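Local atomic coordinates of neurotoxin (Clostridium botulinum, PDB entry 2QN0), a protein that acts as the zinc-dependent light-chain protease of botulinum neurotoxin serotype C1, cleaving SNARE proteins, probably both syntaxin and SNAP-25. Residues 41-46 with 156-161; 91-96 with 222-227; 195-200 with 382-387. All blocks are in the same frame, centred on the assembly; numbering follows the deposited sequence.

Interaction 1: 41-46 with 156-161; sequences GNIWVI and VIITGP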
loop_
_atom_site.group_PDB
_atom_site.type_symbol
_atom_site.label_atom_id
_atom_site.label_comp_id
_atom_site.label_asym_id
_atom_site.label_seq_id
_atom_site.Cartn_x
_atom_site.Cartn_y
_atom_site.Cartn_z
ATOM N N GLY A 41 8.530 4.577 -11.935
ATOM C CA GLY A 41 7.677 3.734 -12.751
ATOM C C GLY A 41 6.200 4.077 -12.658
ATOM O O GLY A 41 5.804 5.233 -12.828
ATOM N N ASN A 42 5.381 3.072 -12.360
ATOM C CA ASN A 42 3.943 3.265 -12.280
ATOM C C ASN A 42 3.407 3.541 -10.874
ATOM O O ASN A 42 2.231 3.319 -10.598
ATOM C CB ASN A 42 3.239 2.050 -12.889
ATOM C CG ASN A 42 3.647 1.808 -14.339
ATOM O OD1 ASN A 42 3.862 0.669 -14.753
ATOM N ND2 ASN A 42 3.747 2.883 -15.115
ATOM N N ILE A 43 4.273 4.021 -9.987
ATOM C CA ILE A 43 3.858 4.365 -8.629
ATOM C C ILE A 43 3.810 5.890 -8.537
ATOM O O ILE A 43 4.824 6.561 -8.738
ATOM C CB ILE A 43 4.853 3.862 -7.569
ATOM C CG1 ILE A 43 4.947 2.332 -7.607
ATOM C CG2 ILE A 43 4.393 4.323 -6.179
ATOM C CD1 ILE A 43 5.978 1.766 -6.638
ATOM N N TRP A 44 2.633 6.426 -8.234
ATOM C CA TRP A 44 2.442 7.867 -8.120
ATOM C C TRP A 44 2.003 8.259 -6.722
ATOM O O TRP A 44 1.486 7.437 -5.966
ATOM C CB TRP A 44 1.364 8.340 -9.097
ATOM C CG TRP A 44 1.745 8.236 -10.535
ATOM C CD1 TRP A 44 1.813 7.101 -11.294
ATOM C CD2 TRP A 44 2.135 9.316 -11.387
ATOM N NE1 TRP A 44 2.222 7.410 -12.573
ATOM C CE2 TRP A 44 2.428 8.764 -12.655
ATOM C CE3 TRP A 44 2.267 10.701 -11.202
ATOM C CZ2 TRP A 44 2.847 9.549 -13.736
ATOM C CZ3 TRP A 44 2.685 11.484 -12.279
ATOM C CH2 TRP A 44 2.969 10.903 -13.529
ATOM N N VAL A 45 2.214 9.525 -6.377
ATOM C CA VAL A 45 1.783 10.027 -5.085
ATOM C C VAL A 45 1.033 11.342 -5.265
ATOM O O VAL A 45 1.473 12.225 -6.004
ATOM C CB VAL A 45 2.975 10.247 -4.117
ATOM C CG1 VAL A 45 3.989 11.194 -4.729
ATOM C CG2 VAL A 45 2.463 10.807 -2.788
ATOM N N ILE A 46 -0.128 11.434 -4.624
ATOM C CA ILE A 46 -0.950 12.644 -4.632
ATOM C C ILE A 46 -1.017 12.982 -3.147
ATOM O O ILE A 46 -1.751 12.344 -2.390
ATOM C CB ILE A 46 -2.367 12.382 -5.171
ATOM C CG1 ILE A 46 -2.291 11.888 -6.618
ATOM C CG2 ILE A 46 -3.191 13.670 -5.102
ATOM C CD1 ILE A 46 -3.645 11.545 -7.224
ATOM N N VAL A 156 -0.149 1.956 -8.644
ATOM C CA VAL A 156 -0.346 2.325 -7.249
ATOM C C VAL A 156 -0.328 3.841 -7.095
ATOM O O VAL A 156 0.546 4.518 -7.635
ATOM C CB VAL A 156 0.774 1.759 -6.342
ATOM C CG1 VAL A 156 0.542 2.203 -4.895
ATOM C CG2 VAL A 156 0.821 0.239 -6.435
ATOM N N ILE A 157 -1.311 4.370 -6.377
ATOM C CA ILE A 157 -1.352 5.800 -6.095
ATOM C C ILE A 157 -1.345 5.944 -4.579
ATOM O O ILE A 157 -2.231 5.429 -3.895
ATOM C CB ILE A 157 -2.631 6.483 -6.618
ATOM C CG1 ILE A 157 -2.710 6.379 -8.140
ATOM C CG2 ILE A 157 -2.633 7.960 -6.195
ATOM C CD1 ILE A 157 -3.964 7.013 -8.724
ATOM N N ILE A 158 -0.329 6.613 -4.050
ATOM C CA ILE A 158 -0.255 6.839 -2.614
ATOM C C ILE A 158 -0.848 8.217 -2.347
ATOM O O ILE A 158 -0.485 9.189 -3.011
ATOM C CB ILE A 158 1.203 6.813 -2.122
ATOM C CG1 ILE A 158 1.778 5.408 -2.319
ATOM C CG2 ILE A 158 1.269 7.244 -0.657
ATOM C CD1 ILE A 158 3.244 5.309 -2.059
ATOM N N THR A 159 -1.778 8.297 -1.401
ATOM C CA THR A 159 -2.396 9.574 -1.052
ATOM C C THR A 159 -2.256 9.787 0.442
ATOM O O THR A 159 -1.790 8.904 1.168
ATOM C CB THR A 159 -3.915 9.608 -1.350
ATOM O OG1 THR A 159 -4.614 8.829 -0.367
ATOM C CG2 THR A 159 -4.210 9.055 -2.730
ATOM N N GLY A 160 -2.660 10.969 0.892
ATOM C CA GLY A 160 -2.624 11.266 2.307
ATOM C C GLY A 160 -3.759 10.486 2.949
ATOM O O GLY A 160 -4.555 9.858 2.244
ATOM N N PRO A 161 -3.881 10.529 4.280
ATOM C CA PRO A 161 -4.922 9.816 5.024
ATOM C C PRO A 161 -6.357 10.185 4.682
ATOM O O PRO A 161 -6.637 11.248 4.121
ATOM C CB PRO A 161 -4.614 10.161 6.483
ATOM C CG PRO A 161 -3.168 10.516 6.472
ATOM C CD PRO A 161 -3.022 11.295 5.197
#

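Interaction 2: 91-96 with 222-227; sequences IKLFKR and DPILIL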
loop_
_atom_site.group_PDB
_atom_site.type_symbol
_atom_site.label_atom_id
_atom_site.label_comp_id
_atom_site.label_asym_id
_atom_site.label_seq_id
_atom_site.Cartn_x
_atom_site.Cartn_y
_atom_site.Cartn_z
ATOM N N ILE A 91 8.835 10.197 -0.186
ATOM C CA ILE A 91 10.019 9.968 -1.006
ATOM C C ILE A 91 11.161 9.397 -0.169
ATOM O O ILE A 91 11.809 8.423 -0.561
ATOM C CB ILE A 91 10.495 11.285 -1.689
ATOM C CG1 ILE A 91 9.475 11.719 -2.740
ATOM C CG2 ILE A 91 11.877 11.091 -2.311
ATOM C CD1 ILE A 91 9.165 10.656 -3.778
ATOM N N LYS A 92 11.404 9.997 0.992
ATOM C CA LYS A 92 12.485 9.528 1.849
ATOM C C LYS A 92 12.245 8.085 2.283
ATOM O O LYS A 92 13.174 7.278 2.327
ATOM C CB LYS A 92 12.627 10.426 3.082
ATOM C CG LYS A 92 13.833 10.086 3.949
ATOM C CD LYS A 92 14.043 11.132 5.035
ATOM C CE LYS A 92 15.323 10.868 5.815
ATOM N NZ LYS A 92 15.574 11.946 6.813
ATOM N N LEU A 93 10.995 7.756 2.593
ATOM C CA LEU A 93 10.681 6.397 3.016
ATOM C C LEU A 93 10.926 5.399 1.885
ATOM O O LEU A 93 11.422 4.299 2.125
ATOM C CB LEU A 93 9.233 6.320 3.513
ATOM C CG LEU A 93 9.005 7.147 4.783
ATOM C CD1 LEU A 93 7.534 7.120 5.159
ATOM C CD2 LEU A 93 9.861 6.593 5.922
ATOM N N PHE A 94 10.594 5.773 0.652
ATOM C CA PHE A 94 10.837 4.861 -0.460
ATOM C C PHE A 94 12.333 4.631 -0.630
ATOM O O PHE A 94 12.760 3.531 -0.962
ATOM C CB PHE A 94 10.229 5.388 -1.763
ATOM C CG PHE A 94 8.846 4.857 -2.037
ATOM C CD1 PHE A 94 7.735 5.407 -1.410
ATOM C CD2 PHE A 94 8.663 3.773 -2.892
ATOM C CE1 PHE A 94 6.460 4.888 -1.627
ATOM C CE2 PHE A 94 7.394 3.244 -3.116
ATOM C CZ PHE A 94 6.288 3.804 -2.480
ATOM N N LYS A 95 13.136 5.667 -0.398
ATOM C CA LYS A 95 14.583 5.511 -0.510
ATOM C C LYS A 95 15.087 4.515 0.539
ATOM O O LYS A 95 15.967 3.697 0.263
ATOM C CB LYS A 95 15.282 6.863 -0.323
ATOM C CG LYS A 95 15.060 7.847 -1.468
ATOM C CD LYS A 95 15.772 9.164 -1.167
ATOM C CE LYS A 95 15.551 10.204 -2.246
ATOM N NZ LYS A 95 16.253 11.477 -1.889
ATOM N N ARG A 96 14.526 4.580 1.742
ATOM C CA ARG A 96 14.939 3.667 2.801
ATOM C C ARG A 96 14.481 2.252 2.464
ATOM O O ARG A 96 15.217 1.288 2.660
ATOM C CB ARG A 96 14.368 4.114 4.154
ATOM C CG ARG A 96 14.757 3.214 5.328
ATOM C CD ARG A 96 14.629 3.964 6.648
ATOM N NE ARG A 96 14.473 3.079 7.804
ATOM C CZ ARG A 96 15.360 2.168 8.196
ATOM N NH1 ARG A 96 16.493 1.999 7.528
ATOM N NH2 ARG A 96 15.109 1.425 9.269
ATOM N N ASP A 222 8.472 1.574 12.920
ATOM C CA ASP A 222 9.284 2.358 12.001
ATOM C C ASP A 222 8.351 2.699 10.838
ATOM O O ASP A 222 7.660 1.824 10.307
ATOM C CB ASP A 222 10.468 1.533 11.490
ATOM C CG ASP A 222 11.409 2.345 10.608
ATOM O OD1 ASP A 222 10.915 3.099 9.748
ATOM O OD2 ASP A 222 12.642 2.224 10.772
ATOM N N PRO A 223 8.302 3.978 10.440
ATOM C CA PRO A 223 7.443 4.406 9.337
ATOM C C PRO A 223 7.546 3.557 8.069
ATOM O O PRO A 223 6.553 3.404 7.353
ATOM C CB PRO A 223 7.884 5.847 9.099
ATOM C CG PRO A 223 8.205 6.308 10.476
ATOM C CD PRO A 223 8.977 5.138 11.054
ATOM N N ILE A 224 8.722 3.003 7.770
ATOM C CA ILE A 224 8.806 2.208 6.550
ATOM C C ILE A 224 7.974 0.933 6.632
ATOM O O ILE A 224 7.487 0.459 5.612
ATOM C CB ILE A 224 10.259 1.818 6.143
ATOM C CG1 ILE A 224 10.947 1.026 7.254
ATOM C CG2 ILE A 224 11.042 3.069 5.747
ATOM C CD1 ILE A 224 12.120 0.201 6.752
ATOM N N LEU A 225 7.803 0.380 7.831
ATOM C CA LEU A 225 7.007 -0.842 7.962
ATOM C C LEU A 225 5.521 -0.538 7.846
ATOM O O LEU A 225 4.747 -1.359 7.353
ATOM C CB LEU A 225 7.304 -1.560 9.283
ATOM C CG LEU A 225 8.680 -2.237 9.377
ATOM C CD1 LEU A 225 8.631 -3.331 10.432
ATOM C CD2 LEU A 225 9.071 -2.846 8.043
ATOM N N ILE A 226 5.120 0.645 8.299
ATOM C CA ILE A 226 3.726 1.047 8.197
ATOM C C ILE A 226 3.399 1.144 6.705
ATOM O O ILE A 226 2.352 0.677 6.248
ATOM C CB ILE A 226 3.496 2.421 8.870
ATOM C CG1 ILE A 226 3.812 2.323 10.367
ATOM C CG2 ILE A 226 2.059 2.876 8.655
ATOM C CD1 ILE A 226 3.657 3.640 11.127
ATOM N N LEU A 227 4.313 1.740 5.944
ATOM C CA LEU A 227 4.122 1.888 4.508
ATOM C C LEU A 227 4.271 0.554 3.767
ATOM O O LEU A 227 3.433 0.207 2.929
ATOM C CB LEU A 227 5.120 2.914 3.947
ATOM C CG LEU A 227 5.156 3.127 2.429
ATOM C CD1 LEU A 227 3.775 3.517 1.915
ATOM C CD2 LEU A 227 6.180 4.219 2.097
#

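Interaction 3: 195-200 with 382-387; sequences SPRFML and PVTANI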
loop_
_atom_site.group_PDB
_atom_site.type_symbol
_atom_site.label_atom_id
_atom_site.label_comp_id
_atom_site.label_asym_id
_atom_site.label_seq_id
_atom_site.Cartn_x
_atom_site.Cartn_y
_atom_site.Cartn_z
ATOM N N SER A 195 -0.236 8.100 6.283
ATOM C CA SER A 195 0.693 9.119 6.763
ATOM C C SER A 195 1.606 8.362 7.716
ATOM O O SER A 195 1.331 8.264 8.909
ATOM C CB SER A 195 -0.002 10.250 7.510
ATOM O OG SER A 195 0.975 11.218 7.868
ATOM N N PRO A 196 2.708 7.808 7.191
ATOM C CA PRO A 196 3.674 7.039 7.979
ATOM C C PRO A 196 4.277 7.713 9.206
ATOM O O PRO A 196 4.695 7.015 10.130
ATOM C CB PRO A 196 4.739 6.659 6.951
ATOM C CG PRO A 196 3.970 6.594 5.668
ATOM C CD PRO A 196 3.088 7.816 5.767
ATOM N N ARG A 197 4.330 9.046 9.240
ATOM C CA ARG A 197 4.930 9.696 10.407
ATOM C C ARG A 197 4.079 9.572 11.665
ATOM O O ARG A 197 4.543 9.876 12.761
ATOM C CB ARG A 197 5.267 11.172 10.130
ATOM C CG ARG A 197 4.139 12.172 10.252
ATOM C CD ARG A 197 4.729 13.590 10.218
ATOM N NE ARG A 197 3.714 14.640 10.172
ATOM C CZ ARG A 197 3.004 15.051 11.219
ATOM N NH1 ARG A 197 3.192 14.504 12.410
ATOM N NH2 ARG A 197 2.100 16.011 11.071
ATOM N N PHE A 198 2.830 9.141 11.512
ATOM C CA PHE A 198 1.961 8.929 12.671
ATOM C C PHE A 198 2.176 7.457 13.001
ATOM O O PHE A 198 1.589 6.575 12.372
ATOM C CB PHE A 198 0.503 9.213 12.306
ATOM C CG PHE A 198 0.182 10.679 12.226
ATOM C CD1 PHE A 198 -0.298 11.360 13.340
ATOM C CD2 PHE A 198 0.394 11.388 11.048
ATOM C CE1 PHE A 198 -0.561 12.730 13.283
ATOM C CE2 PHE A 198 0.136 12.758 10.981
ATOM C CZ PHE A 198 -0.342 13.428 12.102
ATOM N N MET A 199 3.029 7.205 13.989
ATOM C CA MET A 199 3.400 5.845 14.361
ATOM C C MET A 199 2.664 5.172 15.509
ATOM O O MET A 199 2.473 5.745 16.579
ATOM C CB MET A 199 4.899 5.803 14.661
ATOM C CG MET A 199 5.770 6.312 13.529
ATOM S SD MET A 199 7.448 6.639 14.090
ATOM C CE MET A 199 7.295 8.370 14.588
ATOM N N LEU A 200 2.283 3.924 15.266
ATOM C CA LEU A 200 1.602 3.098 16.249
ATOM C C LEU A 200 2.651 2.686 17.284
ATOM O O LEU A 200 3.817 2.472 16.938
ATOM C CB LEU A 200 1.017 1.875 15.527
ATOM C CG LEU A 200 0.402 0.672 16.244
ATOM C CD1 LEU A 200 -0.541 -0.050 15.277
ATOM C CD2 LEU A 200 1.498 -0.267 16.727
ATOM N N PRO A 382 -0.183 7.031 20.042
ATOM C CA PRO A 382 0.660 7.157 18.851
ATOM C C PRO A 382 1.679 8.278 19.025
ATOM O O PRO A 382 1.439 9.234 19.765
ATOM C CB PRO A 382 -0.347 7.485 17.745
ATOM C CG PRO A 382 -1.629 6.898 18.247
ATOM C CD PRO A 382 -1.599 7.259 19.705
ATOM N N VAL A 383 2.814 8.152 18.350
ATOM C CA VAL A 383 3.853 9.172 18.418
ATOM C C VAL A 383 4.227 9.604 17.009
ATOM O O VAL A 383 3.860 8.956 16.029
ATOM C CB VAL A 383 5.134 8.654 19.128
ATOM C CG1 VAL A 383 4.830 8.329 20.585
ATOM C CG2 VAL A 383 5.681 7.425 18.410
ATOM N N THR A 384 4.933 10.722 16.906
ATOM C CA THR A 384 5.380 11.200 15.611
ATOM C C THR A 384 6.773 11.787 15.793
ATOM O O THR A 384 7.291 11.840 16.911
ATOM C CB THR A 384 4.418 12.256 15.019
ATOM O OG1 THR A 384 4.791 12.524 13.661
ATOM C CG2 THR A 384 4.464 13.553 15.819
ATOM N N ALA A 385 7.386 12.203 14.695
ATOM C CA ALA A 385 8.725 12.764 14.747
ATOM C C ALA A 385 9.017 13.477 13.438
ATOM O O ALA A 385 8.283 13.320 12.463
ATOM C CB ALA A 385 9.748 11.650 14.973
ATOM N N ASN A 386 10.085 14.268 13.424
ATOM C CA ASN A 386 10.478 14.987 12.218
ATOM C C ASN A 386 11.411 14.057 11.462
ATOM O O ASN A 386 12.635 14.185 11.535
ATOM C CB ASN A 386 11.200 16.283 12.594
ATOM C CG ASN A 386 10.410 17.116 13.580
ATOM O OD1 ASN A 386 9.208 17.325 13.411
ATOM N ND2 ASN A 386 11.083 17.601 14.617
ATOM N N ILE A 387 10.822 13.109 10.738
ATOM C CA ILE A 387 11.603 12.124 10.006
ATOM C C ILE A 387 12.423 12.656 8.836
ATOM O O ILE A 387 13.245 11.928 8.281
ATOM C CB ILE A 387 10.712 10.958 9.515
ATOM C CG1 ILE A 387 9.598 11.480 8.610
ATOM C CG2 ILE A 387 10.105 10.235 10.719
ATOM C CD1 ILE A 387 8.755 10.371 8.002
#

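Interaction 1: 41-46 with 156-161
Asn42 meets Val156 where two parallel strands come together: Val156 N reaches Asn42 O at 3.4 Å, a weak bond at the start of the ladder. At Ile43 the contact turns apolar. Its side chain projects to the same face of the sheet as Val156 and Ile158; CG1 approaches Val156 CB, and with CG1 anti to the carbonyl carbon (chi1 -62°), Ile43 CG2 is left anti to the backbone N and faces Ile158 CD1 at 4.4 Å. Trp44 is held through both its backbone polar atoms. Trp44 N donates to Val156 O at 2.9 Å, nearly straight, and Trp44 O accepts from Ile158 N at 2.8 Å, so the N-H and C=O of Trp44 bracket Ile157. The indole leads away from the partner strand, toward Pro154 and Arg38. Val45 returns to the face of Ile43; Val45 CG2 rests 3.4 Å from Ile158 O, and the CA-H of the same valine also points to that oxygen. Ile46 N closes the ladder on Ile158 O at 2.8 Å. On the other face Ile46 CD1 lies 3.9 Å from Ile157 CG2, the two side chains running obliquely to each other. The axes of the short strand segments run 24° apart. Helices 80-97 and 101-112 cover the face of Ile43, Val45, Val156 and Ile158, through Leu87, Phe94 and Leu110, while strands 34-38 and 190-193 flank the pair. Such a ladder, in which Trp44 bonds to the residues on either side of its partner Ile157, is the pattern of a parallel strand pair, here inside the mixed sheet of a clostridial neurotoxin zinc protease.

Interaction 2: 91-96 with 222-227
The start of the zinc-binding helix 223-238, which carries His229 and His233 of the HExxH motif, packs here against helix 80-97. The short helical segments cross nearly at right angles, -91°, with their axes 9.7 Å apart. Leu93 and Ile224 lie at the centre: Leu93 CD2 touches Ile224 CG2 at 3.7 Å and also meets the ring of Pro223 through CB at 3.8 Å. Ile224 holds CG1 between its backbone N and carbonyl carbon (chi1 58°), which sets CG2 anti to the carbonyl carbon, between Leu93 and the aliphatic run of Arg96, and turns CD1 over one face of the guanidinium. Deeper along the helix, Leu227 CD2 fits between Leu93 CB, 4.0 Å away, and Phe94 CE1, 3.8 Å away, meeting the phenyl ring obliquely. At the polar end Arg96, extended from CG to NE, brings NH2 to Asp222 OD2 at 3.0 Å in a nearly straight salt-bridge bond. The carboxylate lies at the guanidinium's edge, the two planes 27° apart, and OD2 is met on its syn side, somewhat out of the carboxylate plane. Asp222 is also the N-cap: its OD1 takes the N-H of Ile224 at 3.0 Å, and the same oxygen is bonded by Tyr393 OH. Arg96 has a further partner in Ile395 O, through NH1. Every touching residue is buried, so the ion pair probably sits in a low-dielectric setting. Besides its bond with Tyr393, the carboxylate satisfies a first-turn N-H and probably compensates the charge of a buried arginine; that double hold, with the helix N-terminus adding its own favourable field, would probably keep Asp222 ionised and fix the start of the zinc helix.

Interaction 3: 195-200 with 382-387
Thr384 OG1 is gripped twice by one residue: it donates to Arg197 O at 2.8 Å and accepts from Arg197 NH1 at 2.8 Å. The hydroxyl thus links the main chain and the side-chain end of the arginine. NH1 delivers its hydrogen in the guanidinium plane, with an N-H...O angle of 150°, whereas the hydroxyl stands well above the plane of the Arg197 carbonyl. Arg197 reaches this position because CG sits between the backbone N and the carbonyl carbon (chi1 82°), and the chain then runs extended alongside Thr384. One face of the guanidinium is covered by its neighbour Phe198, with CE2 3.6 Å above the plane. Next to this, Met199 and Val383 form a single antiparallel hydrogen-bonded pair, Met199 N giving to Val383 O at 2.8 Å and Val383 N to Met199 O at 3.0 Å. The Met199 side chain, bent at its end, brings CE onto the Thr384 backbone, 3.6 Å from CA, and CE also nears Ala385 CB at 4.1 Å. The backbone of Thr384 is hydrogen-bonded to that of Arg422 of strand 422-423, which places the loop after strand 190-193 against a small two-stranded sheet. Pro196 and Met199 in turn rest on Pro223. The buried Ala385 N has no partner in the model. Glu89 OE2, a long and weak ion-pair partner of Arg197 NE, may lend some charge compensation. One hydroxyl, as donor and acceptor at once, ties the carbonyl and the guanidinium of Arg197 to the strand and so fixes the arginine against it.

All three contacts lie within one clostridial neurotoxin zinc protease unit and meet around helix 80-97. Interaction 1 pairs two strands of the mixed sheet; its centre is 13 Å from that of interaction 2, and Phe94 of the helix packs onto Ile158 and Ile43. Interaction 2 adds the zinc helix 223-238, and its centre is 11 Å from that of interaction 3, joined through Pro196 against Leu93 and Pro223 and a probable Lys92 NZ to Ile387 O bond. The centres of interactions 1 and 3 are 19 Å apart, and the two touch through Pro161 and Ser195. Along the chain interaction 2 crosses both others, while 1 closes before 3 opens, so regions far apart in sequence come together around helix 80-97, close to the metal-bearing helix.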